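Local structure of chromosome partition protein Smc (Pyrococcus yayanosii, 5XEI) at residues A[21-26]-A[491-496]; A[30-35]-A[478-483]. The protein is an SMC-family ATP-binding, DNA-binding protein, its ABC-type ATPase head carried on a long coiled coil, and probably serves chromosome condensation and partitioning. All blocks are in the same frame, centred on the assembly; numbering follows the deposited sequence.

Interaction 1: A[21-26]-A[491-496]; sequences VIPFSK and KIIGVS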
loop_
_atom_site.group_PDB
_atom_site.type_symbol
_atom_site.label_atom_id
_atom_site.label_comp_id
_atom_site.label_asym_id
_atom_site.label_seq_id
_atom_site.Cartn_x
_atom_site.Cartn_y
_atom_site.Cartn_z
ATOM N N VAL A 21 43.709 -3.684 2.389
ATOM C CA VAL A 21 42.886 -3.820 1.188
ATOM C C VAL A 21 42.802 -5.290 0.804
ATOM O O VAL A 21 43.817 -5.932 0.505
ATOM C CB VAL A 21 43.433 -2.987 0.025
ATOM C CG1 VAL A 21 42.573 -3.210 -1.193
ATOM C CG2 VAL A 21 43.476 -1.515 0.419
ATOM N N ILE A 22 41.587 -5.831 0.801
ATOM C CA ILE A 22 41.394 -7.242 0.557
ATOM C C ILE A 22 40.656 -7.389 -0.783
ATOM O O ILE A 22 39.477 -7.039 -0.878
ATOM C CB ILE A 22 40.624 -7.902 1.701
ATOM C CG1 ILE A 22 41.377 -7.604 3.001
ATOM C CG2 ILE A 22 40.449 -9.393 1.434
ATOM C CD1 ILE A 22 40.709 -8.121 4.250
ATOM N N PRO A 23 41.326 -7.856 -1.825
ATOM C CA PRO A 23 40.678 -7.982 -3.133
ATOM C C PRO A 23 40.010 -9.340 -3.268
ATOM O O PRO A 23 40.444 -10.346 -2.700
ATOM C CB PRO A 23 41.863 -7.838 -4.095
ATOM C CG PRO A 23 42.986 -8.559 -3.329
ATOM C CD PRO A 23 42.707 -8.372 -1.848
ATOM N N PHE A 24 38.926 -9.360 -4.034
ATOM C CA PHE A 24 38.059 -10.524 -4.108
ATOM C C PHE A 24 37.908 -10.984 -5.548
ATOM O O PHE A 24 37.626 -10.174 -6.440
ATOM C CB PHE A 24 36.691 -10.206 -3.510
ATOM C CG PHE A 24 36.699 -10.154 -2.022
ATOM C CD1 PHE A 24 37.236 -11.204 -1.291
ATOM C CD2 PHE A 24 36.202 -9.057 -1.351
ATOM C CE1 PHE A 24 37.256 -11.172 0.081
ATOM C CE2 PHE A 24 36.226 -9.013 0.020
ATOM C CZ PHE A 24 36.757 -10.073 0.740
ATOM N N SER A 25 38.102 -12.280 -5.766
ATOM C CA SER A 25 37.722 -12.903 -7.021
ATOM C C SER A 25 36.230 -12.692 -7.274
ATOM O O SER A 25 35.416 -12.652 -6.337
ATOM C CB SER A 25 38.066 -14.401 -6.979
ATOM O OG SER A 25 37.482 -15.136 -8.041
ATOM N N LYS A 26 35.874 -12.527 -8.558
ATOM C CA LYS A 26 34.465 -12.491 -8.936
ATOM C C LYS A 26 33.771 -13.811 -8.628
ATOM O O LYS A 26 32.560 -13.825 -8.389
ATOM C CB LYS A 26 34.323 -12.153 -10.414
ATOM C CG LYS A 26 32.894 -11.802 -10.861
ATOM C CD LYS A 26 32.807 -11.779 -12.397
ATOM C CE LYS A 26 31.702 -10.890 -12.931
ATOM N NZ LYS A 26 31.997 -10.500 -14.354
ATOM N N LYS A 491 40.932 -17.966 -6.049
ATOM C CA LYS A 491 41.889 -17.129 -5.345
ATOM C C LYS A 491 41.888 -17.547 -3.882
ATOM O O LYS A 491 40.851 -17.952 -3.345
ATOM C CB LYS A 491 41.547 -15.641 -5.476
ATOM C CG LYS A 491 42.153 -14.770 -4.373
ATOM C CD LYS A 491 41.830 -13.274 -4.533
ATOM C CE LYS A 491 42.531 -12.689 -5.745
ATOM N NZ LYS A 491 42.540 -11.212 -5.736
ATOM N N ILE A 492 43.061 -17.483 -3.253
ATOM C CA ILE A 492 43.221 -17.765 -1.833
ATOM C C ILE A 492 43.838 -16.539 -1.173
ATOM O O ILE A 492 44.836 -15.996 -1.663
ATOM C CB ILE A 492 44.088 -19.011 -1.585
ATOM C CG1 ILE A 492 43.518 -20.213 -2.343
ATOM C CG2 ILE A 492 44.167 -19.321 -0.102
ATOM C CD1 ILE A 492 44.538 -21.305 -2.616
ATOM N N ILE A 493 43.219 -16.089 -0.086
ATOM C CA ILE A 493 43.734 -15.018 0.758
ATOM C C ILE A 493 44.180 -15.668 2.058
ATOM O O ILE A 493 43.403 -16.395 2.695
ATOM C CB ILE A 493 42.668 -13.933 1.032
ATOM C CG1 ILE A 493 42.239 -13.188 -0.242
ATOM C CG2 ILE A 493 43.128 -12.976 2.120
ATOM C CD1 ILE A 493 43.313 -12.358 -0.880
ATOM N N GLY A 494 45.425 -15.421 2.449
ATOM C CA GLY A 494 45.946 -15.914 3.708
ATOM C C GLY A 494 45.856 -14.850 4.781
ATOM O O GLY A 494 46.008 -13.658 4.508
ATOM N N VAL A 495 45.610 -15.296 6.018
ATOM C CA VAL A 495 45.416 -14.409 7.159
ATOM C C VAL A 495 46.143 -15.019 8.351
ATOM O O VAL A 495 45.785 -16.106 8.801
ATOM C CB VAL A 495 43.934 -14.207 7.487
ATOM C CG1 VAL A 495 43.771 -13.534 8.875
ATOM C CG2 VAL A 495 43.277 -13.377 6.412
ATOM N N SER A 496 47.143 -14.316 8.872
ATOM C CA SER A 496 47.941 -14.806 9.995
ATOM C C SER A 496 48.181 -13.685 10.999
ATOM O O SER A 496 48.050 -12.506 10.659
ATOM C CB SER A 496 49.293 -15.327 9.517
ATOM O OG SER A 496 49.949 -14.305 8.771
#
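Lys491 lies across Pro23 at about a right angle, its ammonium group against the ring carbons. NZ of Lys491 comes to 3.6 Å from CG of Pro23 and to 3.8 Å from Pro23 O, not a hydrogen bond, though the positive charge may still be drawn to that oxygen. Nearer its root the chain is aliphatic: CD of Lys491 sits 3.7 Å from Pro23 O, and CB of Lys491 meets CB of Ser25 at 4.0 Å. The bend at chi3 (-68°) turns the end of an otherwise extended chain onto the proline. Ile493, two residues along the same strand, adds an apolar contact, its CD1 4.1 Å from CD of Pro23; the same CD1 of Ile493 also lies 3.9 Å from Pro23 O. Pro23 is thus met by an ammonium group and a methyl group. An alanine in place of Lys491 would remove the chain beyond CB, and is likely to open a gap over CB and CG of Pro23 and beside its carbonyl oxygen. Ser25 OG and N are held by Gly27 N and Thr29 OG1 just along the chain, while its O bonds to Gln475 NE2 of strand 475-480. The segments do not pair as strands, for each is hydrogen-bonded to another: Ile22 pairs with Leu7 of strand 3-10, and Lys491 and Ile493 pair with Ala30. The contact therefore joins the two sheets of the ATPase head, the antiparallel one edged by strand 20-23 and the mixed one in which strand 491-498 runs between strands 28-32 and 501-506.

Interaction 2: A[30-35]-A[478-483]; sequences AIVGAN and VITLRD
Ile31 and Ile479 stand side by side on one face of two parallel strands, 4.4 Å apart at CA, with CB of Ile31 3.9 Å from CG1 of Ile479. Two backbone bonds bracket Ile31. Its N donates to Val478 O over 2.8 Å, bent at the hydrogen (134°) and with the donor tilted from the carbonyl plane; its O accepts from Thr480 N at 2.7 Å in a straighter bond (166°) that lies nearly along the C=O axis. On the face of Val32 and Thr480, CG1 of Val32 reaches CG2 of Thr480 at 3.9 Å, and Met486 and Met485 of helix 483-488 cover these two residues. Ile31, Val32 and Thr480 are buried. Past Thr480 the cross-strand hydrogen bonds cease and solvent comes nearer: Leu481 is partly exposed, and OD1 of Asn35, an exposed residue, only brushes CD2 of Leu481 at 4.0 Å. Thr480 OG1, anti to its own N (chi1 -176°), accepts from Arg482 N in an ST turn and also bonds to Asp452 OD2. Backbone bonding thus fixes the register around Ile31, shortly before the chain enters the P-loop, whose Ala34 and Asn35 are predicted to bind ATP, and the hydroxyl of Thr480 ties this part of the neighbouring segment to an acidic partner.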
loop_
_atom_site.group_PDB
_atom_site.type_symbol
_atom_site.label_atom_id
_atom_site.label_comp_id
_atom_site.label_asym_id
_atom_site.label_seq_id
_atom_site.Cartn_x
_atom_site.Cartn_y
_atom_site.Cartn_z
ATOM N N ALA A 30 38.780 -17.744 -1.175
ATOM C CA ALA A 30 38.869 -18.487 0.077
ATOM C C ALA A 30 39.802 -17.777 1.059
ATOM O O ALA A 30 41.006 -17.643 0.803
ATOM C CB ALA A 30 39.348 -19.916 -0.179
ATOM N N ILE A 31 39.244 -17.340 2.184
ATOM C CA ILE A 31 40.026 -16.841 3.309
ATOM C C ILE A 31 40.466 -18.033 4.156
ATOM O O ILE A 31 39.623 -18.786 4.666
ATOM C CB ILE A 31 39.215 -15.854 4.158
ATOM C CG1 ILE A 31 38.418 -14.850 3.295
ATOM C CG2 ILE A 31 40.139 -15.159 5.132
ATOM C CD1 ILE A 31 39.250 -13.986 2.422
ATOM N N VAL A 32 41.786 -18.201 4.322
ATOM C CA VAL A 32 42.332 -19.296 5.120
ATOM C C VAL A 32 43.360 -18.766 6.109
ATOM O O VAL A 32 43.992 -17.728 5.895
ATOM C CB VAL A 32 42.958 -20.421 4.266
ATOM C CG1 VAL A 32 41.914 -21.006 3.343
ATOM C CG2 VAL A 32 44.162 -19.907 3.491
ATOM N N GLY A 33 43.518 -19.510 7.193
ATOM C CA GLY A 33 44.369 -19.165 8.310
ATOM C C GLY A 33 43.993 -19.989 9.517
ATOM O O GLY A 33 42.922 -20.597 9.580
ATOM N N ALA A 34 44.892 -20.004 10.503
ATOM C CA ALA A 34 44.703 -20.878 11.652
ATOM C C ALA A 34 43.663 -20.312 12.610
ATOM O O ALA A 34 43.238 -19.154 12.502
ATOM C CB ALA A 34 46.019 -21.085 12.403
ATOM N N ASN A 35 43.269 -21.148 13.575
ATOM C CA ASN A 35 42.385 -20.714 14.655
ATOM C C ASN A 35 42.949 -19.480 15.350
ATOM O O ASN A 35 44.037 -19.529 15.926
ATOM C CB ASN A 35 42.205 -21.839 15.674
ATOM C CG ASN A 35 41.658 -23.105 15.052
ATOM O OD1 ASN A 35 40.658 -23.068 14.326
ATOM N ND2 ASN A 35 42.326 -24.240 15.316
ATOM N N VAL A 478 34.628 -17.707 1.127
ATOM C CA VAL A 478 34.575 -18.790 2.117
ATOM C C VAL A 478 35.766 -18.698 3.067
ATOM O O VAL A 478 36.920 -18.773 2.635
ATOM C CB VAL A 478 34.527 -20.178 1.464
ATOM C CG1 VAL A 478 34.491 -21.245 2.551
ATOM C CG2 VAL A 478 33.317 -20.316 0.549
ATOM N N ILE A 479 35.478 -18.577 4.360
ATOM C CA ILE A 479 36.497 -18.501 5.403
ATOM C C ILE A 479 36.660 -19.892 5.997
ATOM O O ILE A 479 35.787 -20.378 6.722
ATOM C CB ILE A 479 36.125 -17.491 6.494
ATOM C CG1 ILE A 479 35.750 -16.141 5.900
ATOM C CG2 ILE A 479 37.274 -17.301 7.481
ATOM C CD1 ILE A 479 35.228 -15.202 6.960
ATOM N N THR A 480 37.791 -20.523 5.711
ATOM C CA THR A 480 37.941 -21.939 5.984
ATOM C C THR A 480 39.392 -22.233 6.338
ATOM O O THR A 480 40.266 -21.365 6.261
ATOM C CB THR A 480 37.491 -22.781 4.781
ATOM O OG1 THR A 480 37.566 -24.169 5.112
ATOM C CG2 THR A 480 38.383 -22.540 3.580
ATOM N N LEU A 481 39.638 -23.480 6.731
ATOM C CA LEU A 481 41.000 -23.976 6.888
ATOM C C LEU A 481 41.169 -25.359 6.267
ATOM O O LEU A 481 42.258 -25.937 6.366
ATOM C CB LEU A 481 41.380 -23.983 8.372
ATOM C CG LEU A 481 40.342 -24.717 9.205
ATOM C CD1 LEU A 481 40.783 -26.152 9.404
ATOM C CD2 LEU A 481 40.096 -24.009 10.517
ATOM N N ARG A 482 40.133 -25.882 5.616
ATOM C CA ARG A 482 40.123 -27.233 5.072
ATOM C C ARG A 482 40.688 -27.246 3.656
ATOM O O ARG A 482 40.269 -26.456 2.802
ATOM C CB ARG A 482 38.700 -27.786 5.084
ATOM C CG ARG A 482 37.929 -27.428 6.346
ATOM C CD ARG A 482 38.365 -28.276 7.533
ATOM N NE ARG A 482 38.175 -29.704 7.279
ATOM C CZ ARG A 482 37.055 -30.375 7.541
ATOM N NH1 ARG A 482 36.004 -29.748 8.061
ATOM N NH2 ARG A 482 36.980 -31.675 7.283
ATOM N N ASP A 483 41.628 -28.161 3.411
ATOM C CA ASP A 483 42.420 -28.105 2.186
ATOM C C ASP A 483 41.570 -28.377 0.956
ATOM O O ASP A 483 41.811 -27.796 -0.110
ATOM C CB ASP A 483 43.587 -29.089 2.286
ATOM C CG ASP A 483 44.357 -28.946 3.602
ATOM O OD1 ASP A 483 44.111 -29.763 4.519
ATOM O OD2 ASP A 483 45.193 -28.016 3.729
#

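Both contacts involve the mixed sheet of the ATPase head. Strand 28-32, a partner in interaction 2, lies between strands 475-480 and 491-498, the latter a partner in interaction 1; Ile493 N and O are probably hydrogen-bonded to Ala30 O (2.8 Å) and Val32 N (2.9 Å). Interaction 2 is buried, joins adjacent parallel strands through backbone bonds and buries 343 Å², both sides summed. Interaction 1, partly buried (235 Å² likewise), links this sheet to the edge of the antiparallel one through van der Waals contacts of side chains with one another and with Pro23 O. Interaction 2 leads into the predicted nucleotide loop; interaction 1 holds none of its residues, though the Ile493 side chain is about 8 Å from that of Lys39.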